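Local coordinates for hypothetical protein TTHA1785 (Thermus thermophilus, PDB 2EPG) that probably joins RNA ends as a manganese- and GTP-dependent RNA ligase of the RtcB family, at residues M73-H77 / H410-R414. Numbering follows the deposited sequence.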
loop_
_atom_site.group_PDB
_atom_site.type_symbol
_atom_site.label_atom_id
_atom_site.label_comp_id
_atom_site.label_asym_id
_atom_site.label_seq_id
_atom_site.Cartn_x
_atom_site.Cartn_y
_atom_site.Cartn_z
HETATM N N MSE A 73 8.705 9.777 3.439
HETATM C CA MSE A 73 9.647 8.729 3.017
HETATM C C MSE A 73 10.623 9.212 1.933
HETATM O O MSE A 73 10.421 10.273 1.341
HETATM C CB MSE A 73 8.860 7.516 2.494
HETATM C CG MSE A 73 8.031 6.833 3.560
HETATM SE SE MSE A 73 9.185 6.211 4.984
HETATM C CE MSE A 73 8.105 6.570 6.507
ATOM N N PRO A 74 11.682 8.423 1.644
ATOM C CA PRO A 74 12.671 8.803 0.630
ATOM C C PRO A 74 12.128 9.052 -0.770
ATOM O O PRO A 74 12.755 9.760 -1.546
ATOM C CB PRO A 74 13.674 7.648 0.665
ATOM C CG PRO A 74 13.618 7.197 2.061
ATOM C CD PRO A 74 12.111 7.192 2.324
ATOM N N ASP A 75 10.975 8.484 -1.104
ATOM C CA ASP A 75 10.414 8.704 -2.441
ATOM C C ASP A 75 9.338 9.770 -2.461
ATOM O O ASP A 75 8.464 9.743 -3.317
ATOM C CB ASP A 75 9.815 7.419 -3.009
ATOM C CG ASP A 75 8.770 6.807 -2.093
ATOM O OD1 ASP A 75 8.092 5.853 -2.530
ATOM O OD2 ASP A 75 8.637 7.266 -0.934
ATOM N N ILE A 76 9.405 10.705 -1.520
ATOM C CA ILE A 76 8.430 11.780 -1.423
ATOM C C ILE A 76 8.375 12.656 -2.661
ATOM O O ILE A 76 9.405 12.922 -3.297
ATOM C CB ILE A 76 8.742 12.680 -0.227
ATOM C CG1 ILE A 76 7.789 13.879 -0.198
ATOM C CG2 ILE A 76 10.173 13.168 -0.309
ATOM C CD1 ILE A 76 8.090 14.852 0.934
ATOM N N HIS A 77 7.160 13.094 -2.997
ATOM C CA HIS A 77 6.926 13.993 -4.128
ATOM C C HIS A 77 5.560 14.671 -4.075
ATOM O O HIS A 77 4.701 14.302 -3.267
ATOM C CB HIS A 77 7.098 13.270 -5.473
ATOM C CG HIS A 77 6.311 12.007 -5.599
ATOM N ND1 HIS A 77 5.425 11.785 -6.632
ATOM C CD2 HIS A 77 6.320 10.872 -4.858
ATOM C CE1 HIS A 77 4.925 10.566 -6.524
ATOM N NE2 HIS A 77 5.452 9.991 -5.457
ATOM N N HIS A 410 7.088 2.684 0.067
ATOM C CA HIS A 410 6.225 1.859 -0.758
ATOM C C HIS A 410 6.783 1.705 -2.171
ATOM O O HIS A 410 6.508 0.724 -2.841
ATOM C CB HIS A 410 4.827 2.465 -0.822
ATOM C CG HIS A 410 4.635 3.416 -1.956
ATOM N ND1 HIS A 410 3.807 3.138 -3.022
ATOM C CD2 HIS A 410 5.165 4.641 -2.196
ATOM C CE1 HIS A 410 3.831 4.155 -3.869
ATOM N NE2 HIS A 410 4.647 5.079 -3.391
ATOM N N GLY A 411 7.559 2.678 -2.628
ATOM C CA GLY A 411 8.103 2.598 -3.974
ATOM C C GLY A 411 9.607 2.434 -4.046
ATOM O O GLY A 411 10.319 2.711 -3.080
ATOM N N ALA A 412 10.092 1.989 -5.201
ATOM C CA ALA A 412 11.523 1.775 -5.412
ATOM C C ALA A 412 12.157 2.826 -6.327
ATOM O O ALA A 412 13.371 3.047 -6.287
ATOM C CB ALA A 412 11.758 0.374 -5.989
ATOM N N GLY A 413 11.340 3.481 -7.145
ATOM C CA GLY A 413 11.876 4.474 -8.057
ATOM C C GLY A 413 11.306 5.870 -7.921
ATOM O O GLY A 413 10.992 6.318 -6.817
ATOM N N ARG A 414 11.166 6.552 -9.059
ATOM C CA ARG A 414 10.654 7.922 -9.107
ATOM C C ARG A 414 9.578 8.113 -10.173
ATOM O O ARG A 414 9.351 9.229 -10.645
ATOM C CB ARG A 414 11.812 8.884 -9.373
ATOM C CG ARG A 414 12.836 8.920 -8.253
ATOM C CD ARG A 414 12.250 9.584 -7.026
ATOM N NE ARG A 414 13.232 9.726 -5.961
ATOM C CZ ARG A 414 13.116 10.581 -4.949
ATOM N NH1 ARG A 414 14.063 10.636 -4.027
ATOM N NH2 ARG A 414 12.063 11.387 -4.863
#
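Asp75 reaches across to His410 with one carboxylate oxygen: OD1 lies 3.2 Å from His410 CD2, a carbon rather than a ring nitrogen, and the carboxylate and imidazole planes differ by 51°. The same oxygen accepts a weak hydrogen bond from the backbone of the next residue (Gly411 N to Asp75 OD1, 3.2 Å), with an N-H...O angle of 133°. Asp75 thus touches the ring and weakly engages the peptide just after it. Its CG sits between backbone N and carbonyl carbon (chi1 56°), which swings the carboxylate out from the chain's corner toward the loop. That corner is a type I beta turn from Met73 to Ile76, closed by Ile76 N to Met73 O at 3.1 Å, and Pro74 also packs against helices 40-48 and 462-470. His410 is the predicted residue that carries GMP in the RtcB ligase intermediate, and residues 410-413 are predicted to bind the nucleotide, so the turn abuts the probable guanylylation site. Outside the pair, His410 ND1 hydrogen-bonds ND1 of His339, a predicted manganese ligand. Farther along the loop, Arg414 bends at chi2 and lays one guanidinium face over Asp75, with Asp75 CA 4.0 Å from the guanidinium plane of Arg414, nearer its border than its middle. Arg414 NH1 comes within 2.9 Å of Pro74 O, but the angle is too poor for a hydrogen bond.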